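Local coordinates for protein alanine racemase 1 (Caldanaerobacter subterraneus subsp. tengcongensis MB4, PDB 4Y2W) that belongs to the alanine racemase family, with an alpha/beta barrel of the TIM-barrel type joined to a second domain rich in beta strands, at residues Ile165-Ala170 and Lys204-Ala209; Glu182-Phe187 and Leu215-Leu220; Arg7-Glu12 and Ile283-Ala288. The protein carries 1 engineered substitution. One frame throughout, in Å; residues are numbered along the deposited sequence.

Interactions 1 and 2 are neighbours in the barrel, with centres about 8 Å apart. Their segments alternate along the chain. Gln183, from the helix of interaction 2, probably hydrogen-bonds the backbone of interaction 1: its OE1 lies 2.9 Å from Ala170 N, and its NE2 makes a weaker bond, 3.1 Å, to His168 O. Interaction 3 belongs to the strand-rich part. Its centre is about 36 Å from that of interaction 1 and about 42 Å from that of interaction 2. Each of two alanine sites has a residue here: His168 in interaction 1 and Tyr287 in interaction 3. Interaction 2 is set back, with the Ser218 side chain about 14 Å from a bound alanine.

Interaction 1: residues Ile165-Ala170 and Lys204-Ala209; sequences IYSHFA and KHIANA. With PO4 (phosphate ion), chain C.
Tyr166 and His205 lie side by side on neighbouring parallel strands, and their side chains point the same way. Both place CG between the backbone N and the carbonyl carbon (chi1 71° and 53°). The two planes are nearly parallel, 11° apart. The rings are offset, however, with centroids 4.9 Å from each other, so that little of one lies over the other. One face of the His205 ring is covered by the Tyr166 methylene: CB sits over the centre of the face, 3.3 Å from the ring centroid, a CH-pi contact. The Tyr166 hydroxyl reaches on to Thr105.

Phe169 instead lies across Ile206, roughly perpendicular to it. Ile206 CG1 lies over one face of the Phe169 ring, 4.1 Å from its centroid and offset toward the rim. Ile206 CD1 also packs on Ser167 CB, at 3.8 Å. At the edge of the Phe169 ring, Asn208 OD1 is 4.2 Å from CD2.

Between the strands, His205 N donates to Ile165 O at 3.3 Å, in the carbonyl plane. A weak bond of 3.4 Å follows, from Ser167 N to His205 O. Beyond it the chains part. Asn208, the N-cap of helix 209-214, makes a weak 3.4 Å bond from ND2 to phosphate O2. The ion probably came from the crystallisation liquor. Ala209 N adds a second weak bond to it.

Strands 160-166 and 203-208 belong to one beta-alpha-beta unit through helix 177-195. This is the parallel pairing of a TIM barrel, and His168, in the loop that follows strand 160-166, lines an alanine pocket.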
loop_
_atom_site.group_PDB
_atom_site.type_symbol
_atom_site.label_atom_id
_atom_site.label_comp_id
_atom_site.label_asym_id
_atom_site.label_seq_id
_atom_site.Cartn_x
_atom_site.Cartn_y
_atom_site.Cartn_z
ATOM N N ILE A 165 3.385 31.771 -4.411
ATOM C CA ILE A 165 3.109 31.472 -5.810
ATOM C C ILE A 165 4.176 30.490 -6.280
ATOM O O ILE A 165 5.361 30.690 -6.014
ATOM C CB ILE A 165 3.089 32.747 -6.689
ATOM C CG1 ILE A 165 2.825 32.387 -8.154
ATOM C CG2 ILE A 165 4.391 33.526 -6.563
ATOM C CD1 ILE A 165 2.368 33.554 -9.004
ATOM N N TYR A 166 3.762 29.419 -6.953
ATOM C CA TYR A 166 4.710 28.376 -7.328
ATOM C C TYR A 166 4.367 27.625 -8.598
ATOM O O TYR A 166 3.259 27.731 -9.126
ATOM C CB TYR A 166 4.898 27.390 -6.171
ATOM C CG TYR A 166 3.725 26.476 -5.884
ATOM C CD1 TYR A 166 2.578 26.953 -5.262
ATOM C CD2 TYR A 166 3.775 25.123 -6.218
ATOM C CE1 TYR A 166 1.510 26.112 -4.989
ATOM C CE2 TYR A 166 2.714 24.276 -5.952
ATOM C CZ TYR A 166 1.583 24.774 -5.336
ATOM O OH TYR A 166 0.529 23.930 -5.073
ATOM N N SER A 167 5.363 26.886 -9.078
ATOM C CA SER A 167 5.242 26.033 -10.253
ATOM C C SER A 167 6.059 24.759 -10.009
ATOM O O SER A 167 6.577 24.552 -8.909
ATOM C CB SER A 167 5.736 26.773 -11.500
ATOM O OG SER A 167 5.379 26.082 -12.684
ATOM N N HIS A 168 6.171 23.916 -11.036
ATOM C CA HIS A 168 6.820 22.609 -10.913
ATOM C C HIS A 168 7.534 22.246 -12.216
ATOM O O HIS A 168 6.953 22.373 -13.298
ATOM C CB HIS A 168 5.763 21.549 -10.577
ATOM C CG HIS A 168 6.314 20.317 -9.927
ATOM N ND1 HIS A 168 6.361 20.156 -8.559
ATOM C CD2 HIS A 168 6.825 19.180 -10.456
ATOM C CE1 HIS A 168 6.887 18.978 -8.272
ATOM N NE2 HIS A 168 7.177 18.365 -9.406
ATOM N N PHE A 169 8.787 21.799 -12.109
ATOM C CA PHE A 169 9.579 21.426 -13.286
ATOM C C PHE A 169 9.123 20.084 -13.852
ATOM O O PHE A 169 8.914 19.132 -13.099
ATOM C CB PHE A 169 11.076 21.350 -12.950
ATOM C CG PHE A 169 11.720 22.689 -12.706
ATOM C CD1 PHE A 169 11.718 23.668 -13.695
ATOM C CD2 PHE A 169 12.350 22.964 -11.501
ATOM C CE1 PHE A 169 12.315 24.897 -13.476
ATOM C CE2 PHE A 169 12.951 24.193 -11.278
ATOM C CZ PHE A 169 12.934 25.159 -12.267
ATOM N N ALA A 170 8.995 20.011 -15.177
ATOM C CA ALA A 170 8.531 18.799 -15.855
ATOM C C ALA A 170 9.639 17.780 -16.114
ATOM O O ALA A 170 9.374 16.580 -16.132
ATOM C CB ALA A 170 7.849 19.159 -17.165
ATOM N N LYS A 204 7.977 32.934 -3.532
ATOM C CA LYS A 204 8.117 32.382 -4.873
ATOM C C LYS A 204 8.983 31.135 -4.763
ATOM O O LYS A 204 10.070 31.182 -4.174
ATOM C CB LYS A 204 8.778 33.396 -5.813
ATOM C CG LYS A 204 8.151 34.786 -5.779
ATOM C CD LYS A 204 8.782 35.738 -6.785
ATOM C CE LYS A 204 10.221 36.108 -6.446
ATOM N NZ LYS A 204 10.336 36.879 -5.178
ATOM N N HIS A 205 8.500 30.022 -5.309
ATOM C CA HIS A 205 9.244 28.759 -5.267
ATOM C C HIS A 205 8.877 27.849 -6.426
ATOM O O HIS A 205 7.763 27.896 -6.937
ATOM C CB HIS A 205 9.036 28.040 -3.928
ATOM C CG HIS A 205 7.601 27.837 -3.551
ATOM N ND1 HIS A 205 7.024 26.589 -3.471
ATOM C CD2 HIS A 205 6.633 28.720 -3.209
ATOM C CE1 HIS A 205 5.759 26.712 -3.105
ATOM N NE2 HIS A 205 5.499 27.995 -2.940
ATOM N N ILE A 206 9.836 27.031 -6.843
ATOM C CA ILE A 206 9.661 26.171 -8.014
ATOM C C ILE A 206 10.487 24.875 -7.972
ATOM O O ILE A 206 10.109 23.880 -8.589
ATOM C CB ILE A 206 9.982 26.967 -9.304
ATOM C CG1 ILE A 206 9.533 26.204 -10.555
ATOM C CG2 ILE A 206 11.466 27.309 -9.377
ATOM C CD1 ILE A 206 9.511 27.057 -11.807
ATOM N N ALA A 207 11.598 24.881 -7.237
ATOM C CA ALA A 207 12.556 23.780 -7.271
ATOM C C ALA A 207 12.166 22.595 -6.383
ATOM O O ALA A 207 11.944 22.753 -5.179
ATOM C CB ALA A 207 13.935 24.290 -6.876
ATOM N N ASN A 208 12.084 21.416 -7.000
ATOM C CA ASN A 208 12.075 20.138 -6.278
ATOM C C ASN A 208 13.519 19.621 -6.186
ATOM O O ASN A 208 14.440 20.299 -6.643
ATOM C CB ASN A 208 11.148 19.124 -6.965
ATOM C CG ASN A 208 11.535 18.846 -8.414
ATOM O OD1 ASN A 208 12.303 19.595 -9.026
ATOM N ND2 ASN A 208 10.992 17.767 -8.973
ATOM N N ALA A 209 13.721 18.441 -5.602
ATOM C CA ALA A 209 15.076 17.906 -5.358
ATOM C C ALA A 209 16.025 17.973 -6.567
ATOM O O ALA A 209 17.202 18.304 -6.418
ATOM C CB ALA A 209 14.990 16.478 -4.836
HETATM P P PO4 C . 10.662 15.588 -4.897
HETATM O O1 PO4 C . 12.045 15.689 -4.296
HETATM O O2 PO4 C . 10.745 15.614 -6.408
HETATM O O3 PO4 C . 9.825 16.755 -4.423
HETATM O O4 PO4 C . 10.021 14.288 -4.462
#

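Interaction 2: residues Glu182-Phe187 and Leu215-Leu220; sequences EQFDKF and LNYSHL
Phe184 and Tyr217 make the aromatic part of this contact, a T-shaped (edge-to-face) pair. The edge of Tyr217 is directed at the face of Phe184. The planes are 66° apart and the centroids 4.8 Å apart. Tyr217 CD1 stands over the centre of the Phe184 ring, and CE1 comes within 3.6 Å of Phe184 CG. The two side chains run antiparallel, each passing alongside the other. Phe184 reaches out from the helix with CG anti to the backbone N (chi1 -174°). With CG between its own N and carbonyl carbon (chi1 61°), Tyr217 turns its ring edge, CD1 and CE1, onto Phe184.

Aliphatic packing comes from Leu220, whose two methyl branches serve two rings. CD2 meets the edge of the Phe184 ring, 3.7 Å from CE1. CD1 lies at the edge of the Phe187 ring, 4.0 Å from CE2. The leucine thus sits beside two aromatic residues one helical turn apart. The Phe184 ring also rests on the backbone of the loop: CZ is 3.5 Å from Tyr217 O, and CE1 lies close to Ser218 CA.

No hydrogen bond crosses between the segments. The polar interactions are local. Leu215 O accepts from Ser218 OG at 2.6 Å and from Ser218 N at 3.1 Å. The hydroxyl approaches in the carbonyl plane, on a lone pair. These two bonds fold the start of 215-220 into a compact turn. Leu215 CB packs over one face of Tyr217.

The contact joins helix 177-195 to the loop that leads from helix 209-214 into strand 222-224. Leu220 and Ser218 also touch Ile206 of strand 203-208. It is hydrophobic packing in the outer layer of an alpha/beta barrel, where helices and loops surround the parallel strands.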
loop_
_atom_site.group_PDB
_atom_site.type_symbol
_atom_site.label_atom_id
_atom_site.label_comp_id
_atom_site.label_asym_id
_atom_site.label_seq_id
_atom_site.Cartn_x
_atom_site.Cartn_y
_atom_site.Cartn_z
ATOM N N GLU A 182 13.598 27.336 -19.607
ATOM C CA GLU A 182 12.398 27.848 -20.269
ATOM C C GLU A 182 11.233 28.013 -19.299
ATOM O O GLU A 182 10.545 29.031 -19.327
ATOM C CB GLU A 182 11.989 26.923 -21.419
ATOM C CG GLU A 182 10.714 27.335 -22.142
ATOM C CD GLU A 182 10.389 26.440 -23.323
ATOM O OE1 GLU A 182 11.077 25.414 -23.513
ATOM O OE2 GLU A 182 9.437 26.765 -24.064
ATOM N N GLN A 183 11.009 27.004 -18.458
ATOM C CA GLN A 183 9.925 27.039 -17.473
ATOM C C GLN A 183 10.168 28.121 -16.428
ATOM O O GLN A 183 9.237 28.806 -16.001
ATOM C CB GLN A 183 9.772 25.684 -16.770
ATOM C CG GLN A 183 9.243 24.561 -17.645
ATOM C CD GLN A 183 8.899 23.317 -16.845
ATOM O OE1 GLN A 183 9.624 22.320 -16.880
ATOM N NE2 GLN A 183 7.793 23.372 -16.109
ATOM N N PHE A 184 11.423 28.263 -16.016
ATOM C CA PHE A 184 11.800 29.265 -15.023
ATOM C C PHE A 184 11.529 30.685 -15.527
ATOM O O PHE A 184 10.936 31.494 -14.817
ATOM C CB PHE A 184 13.274 29.109 -14.646
ATOM C CG PHE A 184 13.711 30.012 -13.529
ATOM C CD1 PHE A 184 13.418 29.695 -12.212
ATOM C CD2 PHE A 184 14.415 31.179 -13.795
ATOM C CE1 PHE A 184 13.815 30.526 -11.180
ATOM C CE2 PHE A 184 14.815 32.013 -12.768
ATOM C CZ PHE A 184 14.515 31.686 -11.457
ATOM N N ASP A 185 11.953 30.973 -16.756
ATOM C CA ASP A 185 11.761 32.297 -17.354
ATOM C C ASP A 185 10.277 32.663 -17.459
ATOM O O ASP A 185 9.883 33.752 -17.041
ATOM C CB ASP A 185 12.429 32.378 -18.736
ATOM C CG ASP A 185 13.956 32.373 -18.657
ATOM O OD1 ASP A 185 14.515 32.418 -17.541
ATOM O OD2 ASP A 185 14.601 32.325 -19.724
ATOM N N LYS A 186 9.460 31.760 -18.001
ATOM C CA LYS A 186 8.008 31.977 -18.072
ATOM C C LYS A 186 7.447 32.371 -16.714
ATOM O O LYS A 186 6.657 33.310 -16.605
ATOM C CB LYS A 186 7.286 30.718 -18.545
ATOM C CG LYS A 186 7.390 30.450 -20.033
ATOM C CD LYS A 186 6.385 29.391 -20.452
ATOM C CE LYS A 186 6.579 28.979 -21.901
ATOM N NZ LYS A 186 5.600 27.936 -22.312
ATOM N N PHE A 187 7.870 31.637 -15.688
ATOM C CA PHE A 187 7.436 31.872 -14.317
ATOM C C PHE A 187 7.816 33.279 -13.865
ATOM O O PHE A 187 6.956 34.049 -13.436
ATOM C CB PHE A 187 8.057 30.820 -13.387
ATOM C CG PHE A 187 7.487 30.818 -11.995
ATOM C CD1 PHE A 187 6.128 30.630 -11.786
ATOM C CD2 PHE A 187 8.315 30.979 -10.892
ATOM C CE1 PHE A 187 5.603 30.623 -10.507
ATOM C CE2 PHE A 187 7.795 30.968 -9.609
ATOM C CZ PHE A 187 6.438 30.790 -9.416
ATOM N N LEU A 215 20.086 23.224 -10.480
ATOM C CA LEU A 215 19.740 24.586 -10.884
ATOM C C LEU A 215 19.776 25.560 -9.708
ATOM O O LEU A 215 18.771 25.755 -9.024
ATOM C CB LEU A 215 18.342 24.589 -11.520
ATOM C CG LEU A 215 18.147 23.990 -12.925
ATOM C CD1 LEU A 215 19.076 22.832 -13.252
ATOM C CD2 LEU A 215 16.705 23.540 -13.099
ATOM N N ASN A 216 20.926 26.192 -9.490
ATOM C CA ASN A 216 21.094 27.125 -8.368
ATOM C C ASN A 216 20.172 28.351 -8.469
ATOM O O ASN A 216 19.826 28.960 -7.455
ATOM C CB ASN A 216 22.557 27.580 -8.253
ATOM C CG ASN A 216 23.151 27.321 -6.880
ATOM O OD1 ASN A 216 23.567 28.248 -6.179
ATOM N ND2 ASN A 216 23.200 26.051 -6.489
ATOM N N TYR A 217 19.789 28.711 -9.694
ATOM C CA TYR A 217 18.881 29.840 -9.932
ATOM C C TYR A 217 17.447 29.574 -9.476
ATOM O O TYR A 217 16.748 30.500 -9.060
ATOM C CB TYR A 217 18.890 30.254 -11.412
ATOM C CG TYR A 217 18.442 29.197 -12.407
ATOM C CD1 TYR A 217 17.091 28.963 -12.652
ATOM C CD2 TYR A 217 19.374 28.460 -13.133
ATOM C CE1 TYR A 217 16.684 28.007 -13.569
ATOM C CE2 TYR A 217 18.976 27.506 -14.054
ATOM C CZ TYR A 217 17.631 27.283 -14.270
ATOM O OH TYR A 217 17.236 26.337 -15.187
ATOM N N SER A 218 17.019 28.315 -9.549
ATOM C CA SER A 218 15.638 27.932 -9.216
ATOM C C SER A 218 15.284 28.040 -7.727
ATOM O O SER A 218 14.104 27.997 -7.374
ATOM C CB SER A 218 15.352 26.504 -9.700
ATOM O OG SER A 218 16.207 25.564 -9.074
ATOM N N HIS A 219 16.295 28.182 -6.871
ATOM C CA HIS A 219 16.108 28.230 -5.415
ATOM C C HIS A 219 15.033 29.224 -4.969
ATOM O O HIS A 219 14.190 28.888 -4.137
ATOM C CB HIS A 219 17.434 28.561 -4.720
ATOM C CG HIS A 219 18.436 27.450 -4.766
ATOM N ND1 HIS A 219 19.516 27.386 -3.912
ATOM C CD2 HIS A 219 18.513 26.350 -5.552
ATOM C CE1 HIS A 219 20.224 26.304 -4.179
ATOM N NE2 HIS A 219 19.635 25.656 -5.168
ATOM N N LEU A 220 15.078 30.439 -5.517
ATOM C CA LEU A 220 14.102 31.500 -5.214
ATOM C C LEU A 220 13.946 31.732 -3.699
ATOM O O LEU A 220 14.935 31.692 -2.970
ATOM C CB LEU A 220 12.757 31.203 -5.895
ATOM C CG LEU A 220 12.759 31.093 -7.422
ATOM C CD1 LEU A 220 11.415 30.586 -7.918
ATOM C CD2 LEU A 220 13.092 32.431 -8.066
#

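Interaction 3: residues Arg7-Glu12 and Ile283-Ala288; sequences RPTRVE and IPVGYA. With ALA (alanine), chain D.
Pro284 is the centre of an inverse gamma turn, and Thr9 and Arg7 both bond to its carbonyl oxygen. The turn is closed by a weak 2.8 Å bond from Val285 N to Ile283 O. It opens the loop that carries Tyr287 into an alanine pocket. There Tyr287 OH donates to alanine OXT at 2.8 Å. Tyr268 and the backbone N of Met316 also bond this ligand.

Thr9 OG1 donates to Pro284 O at 2.6 Å. It comes from above the carbonyl plane, 64° out of it, and not along a lone pair. With OG1 anti to the carbonyl carbon of Thr9 (chi1 -69°), the hydroxyl faces Pro284 and also lies near Val285 CB. Thr9 CG2 packs on Val285 CG2 at 3.7 Å, the one side chain lying roughly perpendicular to the other. Thr252 is a further hydrogen-bond partner of the Thr9 hydroxyl.

Arg7 stretches out in an extended chain, and NH2 adds a weak 3.2 Å bond to Pro284 O. Its stronger partner is Asp289, in a salt bridge. Asp289 also takes the N-H of Gly286. Thr9 CB lies over one face of the Arg7 guanidinium. Pro8 CB packs loosely against Pro284 CG, 4.2 Å away.

The second subunit comes close too, with its Glu69 against Arg7 and its Glu361 against Tyr287. Thr9 lies just before strand 10-14, which pairs antiparallel with 248-260 and parallel with 372-376. Pro284 follows directly on strand 278-283 and packs on Thr252 and Val255 of strand 248-260.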
loop_
_atom_site.group_PDB
_atom_site.type_symbol
_atom_site.label_atom_id
_atom_site.label_comp_id
_atom_site.label_asym_id
_atom_site.label_seq_id
_atom_site.Cartn_x
_atom_site.Cartn_y
_atom_site.Cartn_z
ATOM N N ARG A 7 5.580 -6.643 15.154
ATOM C CA ARG A 7 5.577 -7.651 14.094
ATOM C C ARG A 7 6.995 -7.896 13.573
ATOM O O ARG A 7 7.787 -6.953 13.477
ATOM C CB ARG A 7 4.677 -7.204 12.939
ATOM C CG ARG A 7 4.543 -8.220 11.815
ATOM C CD ARG A 7 3.883 -7.608 10.599
ATOM N NE ARG A 7 3.839 -8.545 9.481
ATOM C CZ ARG A 7 3.497 -8.226 8.232
ATOM N NH1 ARG A 7 3.167 -6.978 7.915
ATOM N NH2 ARG A 7 3.497 -9.160 7.293
ATOM N N PRO A 8 7.322 -9.158 13.232
ATOM C CA PRO A 8 8.651 -9.432 12.683
ATOM C C PRO A 8 8.966 -8.584 11.448
ATOM O O PRO A 8 9.991 -7.899 11.422
ATOM C CB PRO A 8 8.585 -10.923 12.335
ATOM C CG PRO A 8 7.563 -11.480 13.259
ATOM C CD PRO A 8 6.543 -10.396 13.415
ATOM N N THR A 9 8.089 -8.626 10.447
ATOM C CA THR A 9 8.226 -7.785 9.259
ATOM C C THR A 9 7.956 -6.336 9.654
ATOM O O THR A 9 6.886 -6.026 10.174
ATOM C CB THR A 9 7.258 -8.227 8.145
ATOM O OG1 THR A 9 7.672 -9.498 7.636
ATOM C CG2 THR A 9 7.228 -7.230 7.000
ATOM N N ARG A 10 8.927 -5.454 9.412
ATOM C CA ARG A 10 8.850 -4.077 9.906
ATOM C C ARG A 10 9.678 -3.089 9.096
ATOM O O ARG A 10 10.576 -3.472 8.344
ATOM C CB ARG A 10 9.330 -4.021 11.357
ATOM C CG ARG A 10 10.813 -4.324 11.539
ATOM C CD ARG A 10 11.183 -4.452 13.006
ATOM N NE ARG A 10 10.543 -5.604 13.640
ATOM C CZ ARG A 10 10.607 -5.885 14.939
ATOM N NH1 ARG A 10 11.285 -5.107 15.774
ATOM N NH2 ARG A 10 9.985 -6.957 15.409
ATOM N N VAL A 11 9.366 -1.808 9.283
ATOM C CA VAL A 11 10.178 -0.712 8.775
ATOM C C VAL A 11 10.833 -0.023 9.961
ATOM O O VAL A 11 10.152 0.360 10.908
ATOM C CB VAL A 11 9.324 0.294 7.972
ATOM C CG1 VAL A 11 9.933 1.688 7.990
ATOM C CG2 VAL A 11 9.163 -0.186 6.540
ATOM N N GLU A 12 12.154 0.112 9.909
ATOM C CA GLU A 12 12.894 0.875 10.908
ATOM C C GLU A 12 13.200 2.258 10.339
ATOM O O GLU A 12 13.973 2.382 9.378
ATOM C CB GLU A 12 14.192 0.154 11.286
ATOM C CG GLU A 12 13.985 -1.178 11.994
ATOM C CD GLU A 12 15.284 -1.872 12.378
ATOM O OE1 GLU A 12 16.361 -1.473 11.888
ATOM O OE2 GLU A 12 15.225 -2.834 13.174
ATOM N N ILE A 283 9.937 -16.480 5.117
ATOM C CA ILE A 283 9.908 -15.196 5.806
ATOM C C ILE A 283 8.522 -14.570 5.684
ATOM O O ILE A 283 7.917 -14.594 4.610
ATOM C CB ILE A 283 11.006 -14.234 5.294
ATOM C CG1 ILE A 283 11.025 -14.170 3.757
ATOM C CG2 ILE A 283 12.371 -14.666 5.816
ATOM C CD1 ILE A 283 12.158 -13.334 3.194
ATOM N N PRO A 284 8.010 -14.002 6.785
ATOM C CA PRO A 284 6.628 -13.538 6.809
ATOM C C PRO A 284 6.452 -12.157 6.173
ATOM O O PRO A 284 5.906 -11.248 6.797
ATOM C CB PRO A 284 6.312 -13.515 8.305
ATOM C CG PRO A 284 7.612 -13.138 8.931
ATOM C CD PRO A 284 8.692 -13.733 8.065
ATOM N N VAL A 285 6.911 -12.015 4.930
ATOM C CA VAL A 285 6.667 -10.810 4.148
ATOM C C VAL A 285 6.245 -11.202 2.735
ATOM O O VAL A 285 6.850 -12.076 2.117
ATOM C CB VAL A 285 7.900 -9.872 4.114
ATOM C CG1 VAL A 285 9.063 -10.495 3.348
ATOM C CG2 VAL A 285 7.521 -8.517 3.523
ATOM N N GLY A 286 5.193 -10.558 2.239
ATOM C CA GLY A 286 4.671 -10.842 0.905
ATOM C C GLY A 286 4.253 -9.573 0.193
ATOM O O GLY A 286 4.623 -8.479 0.613
ATOM N N TYR A 287 3.475 -9.714 -0.879
ATOM C CA TYR A 287 3.135 -8.558 -1.720
ATOM C C TYR A 287 2.108 -7.612 -1.102
ATOM O O TYR A 287 2.050 -6.436 -1.473
ATOM C CB TYR A 287 2.720 -8.977 -3.140
ATOM C CG TYR A 287 1.604 -9.995 -3.256
ATOM C CD1 TYR A 287 0.277 -9.640 -3.029
ATOM C CD2 TYR A 287 1.873 -11.305 -3.647
ATOM C CE1 TYR A 287 -0.745 -10.567 -3.159
ATOM C CE2 TYR A 287 0.858 -12.236 -3.782
ATOM C CZ TYR A 287 -0.447 -11.863 -3.537
ATOM O OH TYR A 287 -1.448 -12.795 -3.664
ATOM N N ALA A 288 1.317 -8.105 -0.157
ATOM C CA ALA A 288 0.383 -7.250 0.562
ATOM C C ALA A 288 1.111 -6.300 1.511
ATOM O O ALA A 288 0.527 -5.320 1.976
ATOM C CB ALA A 288 -0.620 -8.092 1.331
HETATM N N ALA D . -2.044 -17.481 -0.587
HETATM C CA ALA D . -2.362 -16.755 -1.849
HETATM C C ALA D . -1.169 -15.901 -2.279
HETATM O O ALA D . -0.337 -15.543 -1.447
HETATM C CB ALA D . -3.609 -15.896 -1.672
HETATM O OXT ALA D . -0.994 -15.548 -3.452
#